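Local coordinates for protein beta-Ala-His dipeptidase (Homo sapiens, PDB 3DLJ) that hydrolyses carnosine, anserine and other Xaa-His dipeptides as a secreted, zinc-dependent dipeptidase of the peptidase M20A family, at residues K15-I20 with L473-F478; V148-N153 with W465-G470; M251-A256 with D374-R379; G259-S264 with T369-D374. All blocks are in the same frame, centred on the assembly; numbering follows the deposited sequence.

Interaction 1 of 4, residues K15-I20 with L473-F478; sequences KVFQYI and LFAAFF
The Phe17 ring meets the other helix with its rim: the methyls of Ala475 and Ala476 both lie at its edge, close to the ring plane, and neither sits over a face. CE1 of Phe17 comes to 4.2 Å from CB of Ala475, and CZ of Phe17 is 4.5 Å from CB of Ala476, so the outer end of the ring reaches both methyls on successive residues. The Phe17 side chain also touches Pro9, Val415 of helix 403-416 and Lys472. A second ring, Phe478, does not reach helix 15-20; the carbonyl oxygen of Phe474 lies over one of its faces, near the rim, and it meets Trp151 edge-to-face.

The two segments are helices running nearly antiparallel, at 159°, with their axes 10.4 Å apart, and all five touching residues are buried. They bring the N-terminal helix 13-22 against the C-terminal helix 464-482, so the two ends of the chain are packed together on the zinc-binding, catalytic domain of the M20 fold, away from the metal site itself.

Ala475 is the common target on the C-terminal helix. Its CB points at the first helix and is met by CG1 of Val16 at 3.7 Å, the closest approach between the segments. That branch of Val16 lies opposite the backbone N (chi1 166°), which carries it toward the alanine. One turn further on, CD1 at the end of the extended Ile20 chain stands 4.3 Å from CB of Ala475.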
loop_
_atom_site.group_PDB
_atom_site.type_symbol
_atom_site.label_atom_id
_atom_site.label_comp_id
_atom_site.label_asym_id
_atom_site.label_seq_id
_atom_site.Cartn_x
_atom_site.Cartn_y
_atom_site.Cartn_z
ATOM N N LYS A 15 12.627 11.295 -28.091
ATOM C CA LYS A 15 13.730 12.035 -27.482
ATOM C C LYS A 15 13.662 11.929 -25.980
ATOM O O LYS A 15 14.685 11.713 -25.338
ATOM C CB LYS A 15 13.725 13.504 -27.921
ATOM C CG LYS A 15 14.661 13.761 -29.079
ATOM C CD LYS A 15 13.961 14.326 -30.300
ATOM C CE LYS A 15 14.861 14.250 -31.522
ATOM N NZ LYS A 15 14.127 14.538 -32.779
ATOM N N VAL A 16 12.452 12.071 -25.430
ATOM C CA VAL A 16 12.178 11.826 -24.004
ATOM C C VAL A 16 12.592 10.411 -23.583
ATOM O O VAL A 16 13.241 10.245 -22.575
ATOM C CB VAL A 16 10.680 12.084 -23.645
ATOM C CG1 VAL A 16 10.342 11.508 -22.290
ATOM C CG2 VAL A 16 10.381 13.554 -23.645
ATOM N N PHE A 17 12.234 9.411 -24.381
ATOM C CA PHE A 17 12.605 8.005 -24.141
ATOM C C PHE A 17 14.115 7.802 -24.218
ATOM O O PHE A 17 14.683 7.094 -23.382
ATOM C CB PHE A 17 11.913 7.072 -25.150
ATOM C CG PHE A 17 10.456 6.768 -24.837
ATOM C CD1 PHE A 17 9.698 7.593 -24.003
ATOM C CD2 PHE A 17 9.838 5.653 -25.402
ATOM C CE1 PHE A 17 8.362 7.315 -23.738
ATOM C CE2 PHE A 17 8.498 5.361 -25.132
ATOM C CZ PHE A 17 7.761 6.200 -24.307
ATOM N N GLN A 18 14.748 8.408 -25.227
ATOM C CA GLN A 18 16.203 8.405 -25.366
ATOM C C GLN A 18 16.852 8.963 -24.102
ATOM O O GLN A 18 17.781 8.366 -23.588
ATOM C CB GLN A 18 16.680 9.242 -26.572
ATOM C CG GLN A 18 16.240 8.787 -27.952
ATOM C CD GLN A 18 16.559 9.833 -29.072
ATOM O OE1 GLN A 18 17.490 10.669 -28.947
ATOM N NE2 GLN A 18 15.796 9.773 -30.158
ATOM N N TYR A 19 16.371 10.120 -23.634
ATOM C CA TYR A 19 16.857 10.778 -22.396
ATOM C C TYR A 19 16.799 9.825 -21.196
ATOM O O TYR A 19 17.788 9.629 -20.491
ATOM C CB TYR A 19 16.070 12.083 -22.113
ATOM C CG TYR A 19 16.580 12.900 -20.939
ATOM C CD1 TYR A 19 17.429 14.003 -21.125
ATOM C CD2 TYR A 19 16.225 12.558 -19.636
ATOM C CE1 TYR A 19 17.902 14.754 -20.019
ATOM C CE2 TYR A 19 16.683 13.271 -18.554
ATOM C CZ TYR A 19 17.520 14.365 -18.738
ATOM O OH TYR A 19 17.941 15.028 -17.597
ATOM N N ILE A 20 15.636 9.228 -20.982
ATOM C CA ILE A 20 15.425 8.268 -19.892
ATOM C C ILE A 20 16.438 7.095 -19.950
ATOM O O ILE A 20 17.032 6.764 -18.932
ATOM C CB ILE A 20 13.930 7.801 -19.811
ATOM C CG1 ILE A 20 13.015 8.973 -19.418
ATOM C CG2 ILE A 20 13.770 6.677 -18.806
ATOM C CD1 ILE A 20 11.487 8.842 -19.844
ATOM N N LEU A 473 6.510 5.098 -19.244
ATOM C CA LEU A 473 5.067 4.942 -19.157
ATOM C C LEU A 473 4.432 6.256 -18.714
ATOM O O LEU A 473 3.449 6.726 -19.312
ATOM C CB LEU A 473 4.696 3.824 -18.168
ATOM C CG LEU A 473 3.209 3.616 -17.863
ATOM C CD1 LEU A 473 2.532 3.234 -19.138
ATOM C CD2 LEU A 473 2.995 2.531 -16.836
ATOM N N PHE A 474 4.983 6.841 -17.659
ATOM C CA PHE A 474 4.495 8.117 -17.190
ATOM C C PHE A 474 4.649 9.228 -18.249
ATOM O O PHE A 474 3.754 10.069 -18.424
ATOM C CB PHE A 474 5.159 8.492 -15.841
ATOM C CG PHE A 474 4.690 7.668 -14.661
ATOM C CD1 PHE A 474 3.392 7.137 -14.610
ATOM C CD2 PHE A 474 5.538 7.459 -13.560
ATOM C CE1 PHE A 474 2.951 6.386 -13.490
ATOM C CE2 PHE A 474 5.109 6.705 -12.411
ATOM C CZ PHE A 474 3.819 6.180 -12.383
ATOM N N ALA A 475 5.790 9.251 -18.935
ATOM C CA ALA A 475 6.011 10.200 -20.061
ATOM C C ALA A 475 4.922 10.097 -21.169
ATOM O O ALA A 475 4.292 11.104 -21.546
ATOM C CB ALA A 475 7.409 10.006 -20.646
ATOM N N ALA A 476 4.682 8.882 -21.661
ATOM C CA ALA A 476 3.616 8.630 -22.636
ATOM C C ALA A 476 2.226 9.081 -22.125
ATOM O O ALA A 476 1.401 9.612 -22.895
ATOM C CB ALA A 476 3.592 7.143 -23.020
ATOM N N PHE A 477 1.995 8.866 -20.828
ATOM C CA PHE A 477 0.725 9.115 -20.173
ATOM C C PHE A 477 0.397 10.607 -20.125
ATOM O O PHE A 477 -0.751 10.997 -20.385
ATOM C CB PHE A 477 0.742 8.481 -18.773
ATOM C CG PHE A 477 -0.519 8.681 -17.985
ATOM C CD1 PHE A 477 -1.702 8.025 -18.339
ATOM C CD2 PHE A 477 -0.527 9.507 -16.867
ATOM C CE1 PHE A 477 -2.869 8.187 -17.587
ATOM C CE2 PHE A 477 -1.696 9.680 -16.121
ATOM C CZ PHE A 477 -2.870 9.016 -16.485
ATOM N N PHE A 478 1.401 11.436 -19.812
ATOM C CA PHE A 478 1.240 12.900 -19.869
ATOM C C PHE A 478 0.583 13.296 -21.186
ATOM O O PHE A 478 -0.355 14.106 -21.214
ATOM C CB PHE A 478 2.578 13.649 -19.752
ATOM C CG PHE A 478 3.312 13.422 -18.460
ATOM C CD1 PHE A 478 4.679 13.694 -18.379
ATOM C CD2 PHE A 478 2.668 12.920 -17.344
ATOM C CE1 PHE A 478 5.386 13.483 -17.207
ATOM C CE2 PHE A 478 3.373 12.701 -16.165
ATOM C CZ PHE A 478 4.735 12.985 -16.099
#

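Interaction 2 of 4, residues V148-N153 with W465-G470; sequences VLAWIN and WNYIEG
Tyr467 reaches across to helix 148-153, the CE1 edge of its ring meeting CB of Leu149 at 4.0 Å, near the ring plane. Further out, the phenol oxygen OH of Tyr467 is 3.5 Å from CB of Leu149. The ring can stretch across the gap because CG stands opposite the backbone N (chi1 177°). Nearer its root, CD1 of Tyr467 is 4.2 Å from CB of Ala150, and the same methyl lies 3.8 Å from the carbonyl O of Tyr467.

The side chain of Asn153 crosses the tyrosine at about a right angle, its amide plane turned 70° from the ring, and ND2 of Asn153 lies 3.1 Å from OH of Tyr467. That hydroxyl has its clear hydrogen bond with the carbonyl oxygen of Phe27 in helix 24-35, so the tyrosine reaches a third helix as well. Replacing it with an alanine would probably leave a gap against Leu149 and Ala150 and deprive the Phe27 carbonyl of its hydroxyl partner.

The helices belong to the catalytic domain, and the axes of the two short segments come within 9.0 Å, at 31°; the small residues Ala150 and Gly470, which meet here, probably help the segments come this close. A largely carbon, buried interface thus takes in a phenol oxygen and the Asn153 amide; the phenol is satisfied by the backbone of helix 24-35.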
loop_
_atom_site.group_PDB
_atom_site.type_symbol
_atom_site.label_atom_id
_atom_site.label_comp_id
_atom_site.label_asym_id
_atom_site.label_seq_id
_atom_site.Cartn_x
_atom_site.Cartn_y
_atom_site.Cartn_z
ATOM N N VAL A 148 7.376 7.198 -7.072
ATOM C CA VAL A 148 7.378 8.662 -6.972
ATOM C C VAL A 148 8.480 9.257 -7.846
ATOM O O VAL A 148 8.255 10.243 -8.566
ATOM C CB VAL A 148 7.481 9.197 -5.515
ATOM C CG1 VAL A 148 7.644 10.721 -5.499
ATOM C CG2 VAL A 148 6.259 8.808 -4.716
ATOM N N LEU A 149 9.665 8.653 -7.794
ATOM C CA LEU A 149 10.817 9.155 -8.569
ATOM C C LEU A 149 10.667 8.902 -10.047
ATOM O O LEU A 149 11.122 9.705 -10.834
ATOM C CB LEU A 149 12.137 8.579 -8.050
ATOM C CG LEU A 149 12.729 9.370 -6.871
ATOM C CD1 LEU A 149 13.914 8.623 -6.230
ATOM C CD2 LEU A 149 13.151 10.783 -7.324
ATOM N N ALA A 150 10.046 7.785 -10.418
ATOM C CA ALA A 150 9.773 7.475 -11.811
ATOM C C ALA A 150 8.895 8.553 -12.462
ATOM O O ALA A 150 9.162 8.969 -13.602
ATOM C CB ALA A 150 9.140 6.107 -11.946
ATOM N N TRP A 151 7.871 8.992 -11.730
ATOM C CA TRP A 151 6.998 10.114 -12.102
ATOM C C TRP A 151 7.766 11.413 -12.188
ATOM O O TRP A 151 7.671 12.127 -13.197
ATOM C CB TRP A 151 5.826 10.261 -11.091
ATOM C CG TRP A 151 4.830 11.346 -11.433
ATOM C CD1 TRP A 151 4.888 12.661 -11.047
ATOM C CD2 TRP A 151 3.620 11.218 -12.219
ATOM N NE1 TRP A 151 3.806 13.357 -11.553
ATOM C CE2 TRP A 151 3.005 12.498 -12.255
ATOM C CE3 TRP A 151 2.984 10.144 -12.872
ATOM C CZ2 TRP A 151 1.792 12.737 -12.928
ATOM C CZ3 TRP A 151 1.766 10.388 -13.547
ATOM C CH2 TRP A 151 1.194 11.670 -13.564
ATOM N N ILE A 152 8.535 11.719 -11.136
ATOM C CA ILE A 152 9.364 12.935 -11.106
ATOM C C ILE A 152 10.428 12.936 -12.215
ATOM O O ILE A 152 10.680 13.973 -12.848
ATOM C CB ILE A 152 10.012 13.177 -9.706
ATOM C CG1 ILE A 152 8.963 13.704 -8.713
ATOM C CG2 ILE A 152 11.224 14.136 -9.813
ATOM C CD1 ILE A 152 9.385 13.639 -7.224
ATOM N N ASN A 153 11.061 11.785 -12.434
ATOM C CA ASN A 153 12.084 11.654 -13.465
ATOM C C ASN A 153 11.497 11.848 -14.870
ATOM O O ASN A 153 12.098 12.533 -15.669
ATOM C CB ASN A 153 12.842 10.316 -13.343
ATOM C CG ASN A 153 13.702 10.223 -12.060
ATOM O OD1 ASN A 153 14.040 11.218 -11.470
ATOM N ND2 ASN A 153 14.050 9.014 -11.653
ATOM N N TRP A 465 14.162 -2.526 -14.593
ATOM C CA TRP A 465 13.345 -2.450 -15.796
ATOM C C TRP A 465 11.997 -1.787 -15.529
ATOM O O TRP A 465 11.569 -0.916 -16.303
ATOM C CB TRP A 465 13.158 -3.838 -16.375
ATOM C CG TRP A 465 12.438 -3.908 -17.680
ATOM C CD1 TRP A 465 12.969 -3.716 -18.939
ATOM C CD2 TRP A 465 11.063 -4.268 -17.876
ATOM N NE1 TRP A 465 11.994 -3.908 -19.893
ATOM C CE2 TRP A 465 10.819 -4.248 -19.271
ATOM C CE3 TRP A 465 10.007 -4.581 -17.004
ATOM C CZ2 TRP A 465 9.557 -4.536 -19.820
ATOM C CZ3 TRP A 465 8.751 -4.874 -17.550
ATOM C CH2 TRP A 465 8.541 -4.856 -18.945
ATOM N N ASN A 466 11.346 -2.179 -14.432
ATOM C CA ASN A 466 10.086 -1.565 -14.003
ATOM C C ASN A 466 10.210 -0.088 -13.668
ATOM O O ASN A 466 9.328 0.704 -14.010
ATOM C CB ASN A 466 9.528 -2.284 -12.797
ATOM C CG ASN A 466 9.046 -3.662 -13.123
ATOM O OD1 ASN A 466 9.795 -4.494 -13.619
ATOM N ND2 ASN A 466 7.788 -3.930 -12.811
ATOM N N TYR A 467 11.300 0.270 -12.995
ATOM C CA TYR A 467 11.572 1.646 -12.597
ATOM C C TYR A 467 11.855 2.559 -13.798
ATOM O O TYR A 467 11.362 3.675 -13.859
ATOM C CB TYR A 467 12.755 1.647 -11.618
ATOM C CG TYR A 467 13.252 2.993 -11.139
ATOM C CD1 TYR A 467 12.391 3.900 -10.490
ATOM C CD2 TYR A 467 14.601 3.346 -11.282
ATOM C CE1 TYR A 467 12.853 5.135 -10.018
ATOM C CE2 TYR A 467 15.074 4.564 -10.806
ATOM C CZ TYR A 467 14.189 5.466 -10.164
ATOM O OH TYR A 467 14.648 6.704 -9.691
ATOM N N ILE A 468 12.645 2.062 -14.746
ATOM C CA ILE A 468 13.048 2.813 -15.934
ATOM C C ILE A 468 11.988 2.827 -17.024
ATOM O O ILE A 468 11.652 3.892 -17.548
ATOM C CB ILE A 468 14.399 2.307 -16.475
ATOM C CG1 ILE A 468 15.492 2.510 -15.413
ATOM C CG2 ILE A 468 14.776 3.028 -17.777
ATOM C CD1 ILE A 468 15.652 3.963 -14.913
ATOM N N GLU A 469 11.444 1.656 -17.356
ATOM C CA GLU A 469 10.335 1.559 -18.300
ATOM C C GLU A 469 9.077 2.243 -17.787
ATOM O O GLU A 469 8.284 2.752 -18.587
ATOM C CB GLU A 469 10.047 0.099 -18.654
ATOM C CG GLU A 469 11.184 -0.572 -19.469
ATOM C CD GLU A 469 11.546 0.167 -20.785
ATOM O OE1 GLU A 469 12.724 0.559 -20.981
ATOM O OE2 GLU A 469 10.661 0.358 -21.631
ATOM N N GLY A 470 8.906 2.270 -16.458
ATOM C CA GLY A 470 7.795 2.955 -15.817
ATOM C C GLY A 470 7.895 4.460 -15.900
ATOM O O GLY A 470 6.886 5.137 -15.947
#

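Interaction 3 of 4, residues M251-A256 with D374-R379; sequences MADLVA and DVFSKR
Arg379 and Asp253 form a salt bridge between helix 250-258 and residues 374-379, which begin on helix 361-377. Both helices belong to the smaller domain of the M20 fold, known in this family as the lid or dimerisation domain, where they lie side by side on a beta sheet. The charged part is carried by one carboxylate oxygen: NE of Arg379 donates to OD1 of Asp253 at 2.7 Å and 165°, nearly straight and almost in the guanidinium plane. NH1 of Arg379 adds a weak, more bent bond to the same OD1 at 3.3 Å. The carboxylate is turned 79° from the guanidinium and is met on the anti side of OD1. Its other oxygen, OD2, is bonded by Asn383 and Ser381, which probably help to fix the group's rotation.

The van der Waals contacts flank this bridge. CB of Ala256 lies over a guanidinium face, 3.5 Å from NH2 of Arg379, a bend at chi3 (70°) having folded the chain across the helix. On the carboxylate's side, CB of Asp253 sits in the plane of the Phe376 ring at its edge, 4.0 Å from CE1 of Phe376. A leucine in place of Arg379 would probably leave OD1 of Asp253 without its charged mate and take the guanidinium face away from the Ala256 methyl. Further along, CG1 of Val375 stops 4.2 Å from the carbonyl O of Ala256.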
loop_
_atom_site.group_PDB
_atom_site.type_symbol
_atom_site.label_atom_id
_atom_site.label_comp_id
_atom_site.label_asym_id
_atom_site.label_seq_id
_atom_site.Cartn_x
_atom_site.Cartn_y
_atom_site.Cartn_z
ATOM N N MET A 251 -2.474 -16.316 27.420
ATOM C CA MET A 251 -2.068 -16.959 26.145
ATOM C C MET A 251 -2.969 -18.131 25.739
ATOM O O MET A 251 -3.254 -18.312 24.549
ATOM C CB MET A 251 -0.625 -17.429 26.175
ATOM C CG MET A 251 0.388 -16.360 25.878
ATOM S SD MET A 251 0.306 -15.655 24.219
ATOM C CE MET A 251 1.100 -16.920 23.203
ATOM N N ALA A 252 -3.406 -18.933 26.709
ATOM C CA ALA A 252 -4.282 -20.061 26.408
ATOM C C ALA A 252 -5.649 -19.568 25.865
ATOM O O ALA A 252 -6.149 -20.122 24.907
ATOM C CB ALA A 252 -4.457 -20.970 27.654
ATOM N N ASP A 253 -6.222 -18.531 26.490
ATOM C CA ASP A 253 -7.447 -17.874 26.040
ATOM C C ASP A 253 -7.276 -17.244 24.634
ATOM O O ASP A 253 -8.088 -17.466 23.746
ATOM C CB ASP A 253 -7.888 -16.795 27.055
ATOM C CG ASP A 253 -8.420 -17.368 28.381
ATOM O OD1 ASP A 253 -8.806 -18.557 28.422
ATOM O OD2 ASP A 253 -8.458 -16.605 29.398
ATOM N N LEU A 254 -6.207 -16.479 24.439
ATOM C CA LEU A 254 -5.971 -15.811 23.161
ATOM C C LEU A 254 -5.791 -16.781 22.012
ATOM O O LEU A 254 -6.396 -16.603 20.947
ATOM C CB LEU A 254 -4.792 -14.816 23.251
ATOM C CG LEU A 254 -4.418 -14.029 21.983
ATOM C CD1 LEU A 254 -5.614 -13.176 21.473
ATOM C CD2 LEU A 254 -3.173 -13.160 22.178
ATOM N N VAL A 255 -5.004 -17.830 22.230
ATOM C CA VAL A 255 -4.802 -18.857 21.230
ATOM C C VAL A 255 -6.110 -19.575 20.832
ATOM O O VAL A 255 -6.317 -19.920 19.653
ATOM C CB VAL A 255 -3.683 -19.866 21.674
ATOM C CG1 VAL A 255 -3.714 -21.107 20.830
ATOM C CG2 VAL A 255 -2.305 -19.185 21.617
ATOM N N ALA A 256 -6.985 -19.794 21.805
ATOM C CA ALA A 256 -8.297 -20.351 21.526
ATOM C C ALA A 256 -9.179 -19.346 20.758
ATOM O O ALA A 256 -9.917 -19.729 19.860
ATOM C CB ALA A 256 -8.974 -20.795 22.813
ATOM N N ASP A 374 -18.673 -14.931 22.419
ATOM C CA ASP A 374 -19.245 -16.269 22.571
ATOM C C ASP A 374 -18.175 -17.359 22.821
ATOM O O ASP A 374 -18.358 -18.234 23.679
ATOM C CB ASP A 374 -20.170 -16.611 21.395
ATOM C CG ASP A 374 -21.532 -15.900 21.485
ATOM O OD1 ASP A 374 -21.820 -15.240 22.511
ATOM O OD2 ASP A 374 -22.336 -16.002 20.529
ATOM N N VAL A 375 -17.060 -17.300 22.098
ATOM C CA VAL A 375 -15.962 -18.245 22.332
ATOM C C VAL A 375 -15.369 -18.049 23.726
ATOM O O VAL A 375 -15.152 -19.012 24.464
ATOM C CB VAL A 375 -14.855 -18.143 21.250
ATOM C CG1 VAL A 375 -13.581 -18.956 21.653
ATOM C CG2 VAL A 375 -15.401 -18.597 19.902
ATOM N N PHE A 376 -15.070 -16.802 24.070
ATOM C CA PHE A 376 -14.480 -16.504 25.366
ATOM C C PHE A 376 -15.376 -16.916 26.546
ATOM O O PHE A 376 -14.899 -17.482 27.533
ATOM C CB PHE A 376 -14.145 -15.029 25.467
ATOM C CG PHE A 376 -13.317 -14.683 26.660
ATOM C CD1 PHE A 376 -11.977 -15.067 26.727
ATOM C CD2 PHE A 376 -13.880 -13.963 27.735
ATOM C CE1 PHE A 376 -11.204 -14.732 27.822
ATOM C CE2 PHE A 376 -13.120 -13.633 28.835
ATOM C CZ PHE A 376 -11.773 -14.011 28.878
ATOM N N SER A 377 -16.669 -16.645 26.441
ATOM C CA SER A 377 -17.552 -16.910 27.567
ATOM C C SER A 377 -17.630 -18.417 27.870
ATOM O O SER A 377 -17.659 -18.799 29.033
ATOM C CB SER A 377 -18.926 -16.256 27.371
ATOM O OG SER A 377 -19.840 -17.159 26.785
ATOM N N LYS A 378 -17.619 -19.254 26.826
ATOM C CA LYS A 378 -17.574 -20.728 26.945
ATOM C C LYS A 378 -16.354 -21.291 27.680
ATOM O O LYS A 378 -16.348 -22.445 28.119
ATOM C CB LYS A 378 -17.659 -21.393 25.566
ATOM C CG LYS A 378 -19.057 -21.408 25.009
ATOM C CD LYS A 378 -19.080 -22.017 23.618
ATOM C CE LYS A 378 -20.279 -21.499 22.802
ATOM N NZ LYS A 378 -21.581 -22.103 23.213
ATOM N N ARG A 379 -15.319 -20.478 27.806
ATOM C CA ARG A 379 -14.117 -20.887 28.502
ATOM C C ARG A 379 -14.218 -20.778 30.027
ATOM O O ARG A 379 -13.421 -21.382 30.731
ATOM C CB ARG A 379 -12.934 -20.096 27.959
ATOM C CG ARG A 379 -12.490 -20.665 26.635
ATOM C CD ARG A 379 -11.242 -20.039 26.111
ATOM N NE ARG A 379 -10.030 -20.362 26.858
ATOM C CZ ARG A 379 -9.322 -21.475 26.712
ATOM N NH1 ARG A 379 -8.207 -21.651 27.419
ATOM N NH2 ARG A 379 -9.722 -22.416 25.869
#

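Interaction 4 of 4, residues G259-S264 with T369-D374; sequences GSLVDS and TRHLED
Ser260 OG is gripped by two groups: NE2 of His371 donates to it at 3.0 Å, and it is also hydrogen-bonded to the carbonyl oxygen of Leu257, near the end of the preceding helix. Residues 259-264 begin the loop that leaves helix 250-258, and here they fold back against helix 361-377, its neighbour on the sheet of the M20 lid domain. A serine on the loop thus ties the exit of one helix to the flank of the other.

The imidazole does double duty. Besides the hydroxyl, NE2 of His371 reaches the backbone O of Ser260, also at 3.0 Å, but with an N-H...O angle of only 131° this second bond is weak. The one N-H is shared between the hydroxyl and the carbonyl of a single residue, and OG sits 28° out of the ring plane, so neither acceptor is met head-on. The pattern is consistent with a proton on NE2. His371 reaches the loop because its CG is trans to the backbone N (chi1 171°), which swings the ring outward from its helix; Val270 and Pro271 pack on it as well.

Beneath the polar pair lies a leucine contact. CD2 of Leu261 meets CD2 of Leu372 at 4.0 Å, the two side chains crossing at about a right angle, and both also rest on Phe351 of strand 346-355, so the hydrophobic part faces the sheet. The same Leu261 methyl, CD2, touches CD2 of the His371 ring at 4.1 Å. From the other leucine, CD2 of Leu372 comes within 4.2 Å of OG of Ser260.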
loop_
_atom_site.group_PDB
_atom_site.type_symbol
_atom_site.label_atom_id
_atom_site.label_comp_id
_atom_site.label_asym_id
_atom_site.label_seq_id
_atom_site.Cartn_x
_atom_site.Cartn_y
_atom_site.Cartn_z
ATOM N N GLY A 259 -7.687 -19.159 17.228
ATOM C CA GLY A 259 -7.936 -20.423 16.567
ATOM C C GLY A 259 -9.375 -20.689 16.169
ATOM O O GLY A 259 -9.650 -21.658 15.477
ATOM N N SER A 260 -10.289 -19.828 16.600
ATOM C CA SER A 260 -11.719 -19.968 16.336
ATOM C C SER A 260 -12.194 -19.202 15.077
ATOM O O SER A 260 -13.370 -19.224 14.749
ATOM C CB SER A 260 -12.493 -19.449 17.559
ATOM O OG SER A 260 -12.563 -18.017 17.524
ATOM N N LEU A 261 -11.267 -18.531 14.393
ATOM C CA LEU A 261 -11.588 -17.535 13.362
ATOM C C LEU A 261 -11.664 -18.057 11.930
ATOM O O LEU A 261 -12.477 -17.579 11.150
ATOM C CB LEU A 261 -10.587 -16.364 13.420
ATOM C CG LEU A 261 -10.655 -15.427 14.642
ATOM C CD1 LEU A 261 -9.375 -14.604 14.747
ATOM C CD2 LEU A 261 -11.904 -14.532 14.686
ATOM N N VAL A 262 -10.806 -19.019 11.588
ATOM C CA VAL A 262 -10.643 -19.476 10.211
ATOM C C VAL A 262 -10.317 -20.981 10.214
ATOM O O VAL A 262 -9.700 -21.493 11.154
ATOM C CB VAL A 262 -9.557 -18.622 9.456
ATOM C CG1 VAL A 262 -8.151 -18.824 10.041
ATOM C CG2 VAL A 262 -9.553 -18.897 7.954
ATOM N N ASP A 263 -10.742 -21.719 9.200
ATOM C CA ASP A 263 -10.382 -23.140 9.198
ATOM C C ASP A 263 -9.190 -23.443 8.279
ATOM O O ASP A 263 -8.606 -22.516 7.685
ATOM C CB ASP A 263 -11.607 -24.032 8.975
ATOM C CG ASP A 263 -12.121 -24.011 7.547
ATOM O OD1 ASP A 263 -11.443 -23.479 6.644
ATOM O OD2 ASP A 263 -13.221 -24.556 7.320
ATOM N N SER A 264 -8.811 -24.719 8.171
ATOM C CA SER A 264 -7.633 -25.074 7.353
ATOM C C SER A 264 -7.795 -24.803 5.845
ATOM O O SER A 264 -6.804 -24.713 5.128
ATOM C CB SER A 264 -7.152 -26.514 7.613
ATOM O OG SER A 264 -8.180 -27.476 7.380
ATOM N N THR A 369 -17.020 -9.338 17.022
ATOM C CA THR A 369 -17.058 -9.107 18.453
ATOM C C THR A 369 -17.903 -10.161 19.122
ATOM O O THR A 369 -17.402 -10.835 20.019
ATOM C CB THR A 369 -17.513 -7.681 18.783
ATOM O OG1 THR A 369 -16.647 -6.789 18.084
ATOM C CG2 THR A 369 -17.402 -7.404 20.279
ATOM N N ARG A 370 -19.139 -10.345 18.645
ATOM C CA ARG A 370 -20.073 -11.345 19.175
ATOM C C ARG A 370 -19.492 -12.736 19.132
ATOM O O ARG A 370 -19.615 -13.497 20.101
ATOM C CB ARG A 370 -21.399 -11.345 18.405
ATOM C CG ARG A 370 -22.429 -10.338 18.913
ATOM N N HIS A 371 -18.869 -13.075 18.009
ATOM C CA HIS A 371 -18.229 -14.362 17.879
ATOM C C HIS A 371 -17.182 -14.560 18.981
ATOM O O HIS A 371 -17.210 -15.569 19.696
ATOM C CB HIS A 371 -17.640 -14.531 16.477
ATOM C CG HIS A 371 -16.771 -15.738 16.333
ATOM N ND1 HIS A 371 -17.281 -17.011 16.189
ATOM C CD2 HIS A 371 -15.423 -15.867 16.329
ATOM C CE1 HIS A 371 -16.283 -17.872 16.100
ATOM N NE2 HIS A 371 -15.148 -17.202 16.176
ATOM N N LEU A 372 -16.291 -13.586 19.135
ATOM C CA LEU A 372 -15.211 -13.678 20.114
ATOM C C LEU A 372 -15.700 -13.771 21.564
ATOM O O LEU A 372 -15.183 -14.591 22.327
ATOM C CB LEU A 372 -14.189 -12.544 19.913
ATOM C CG LEU A 372 -13.348 -12.667 18.629
ATOM C CD1 LEU A 372 -12.521 -11.412 18.367
ATOM C CD2 LEU A 372 -12.454 -13.916 18.626
ATOM N N GLU A 373 -16.686 -12.931 21.922
ATOM C CA GLU A 373 -17.410 -13.001 23.198
ATOM C C GLU A 373 -18.025 -14.365 23.431
ATOM O O GLU A 373 -17.911 -14.916 24.524
ATOM C CB GLU A 373 -18.498 -11.913 23.290
ATOM C CG GLU A 373 -17.896 -10.520 23.406
ATOM C CD GLU A 373 -18.895 -9.357 23.270
ATOM O OE1 GLU A 373 -20.092 -9.550 22.929
ATOM O OE2 GLU A 373 -18.445 -8.223 23.505
ATOM N N ASP A 374 -18.673 -14.931 22.419
ATOM C CA ASP A 374 -19.245 -16.269 22.571
ATOM C C ASP A 374 -18.175 -17.359 22.821
ATOM O O ASP A 374 -18.358 -18.234 23.679
ATOM C CB ASP A 374 -20.170 -16.611 21.395
ATOM C CG ASP A 374 -21.532 -15.900 21.485
ATOM O OD1 ASP A 374 -21.820 -15.240 22.511
ATOM O OD2 ASP A 374 -22.336 -16.002 20.529
#

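Interactions 1 and 2 are buried contacts of the catalytic domain and share helix 464-482, which packs against the N-terminal helix in one and helix 141-160 in the other; they touch through Phe474 and Phe478 on Trp151. Interactions 3 and 4 lie on the opposite side of the chain's centre, in the lid domain, and share helix 361-377 and Asp374, with Val375 and Ser260 in contact. The centres of interactions 1 and 3 are about 58 Å apart. Chemistry follows place: pure carbon in interaction 1, carbon with a phenol and an amide in interaction 2, a histidine-serine link above leucines in the partly buried interaction 4, and a salt bridge at the surface in interaction 3.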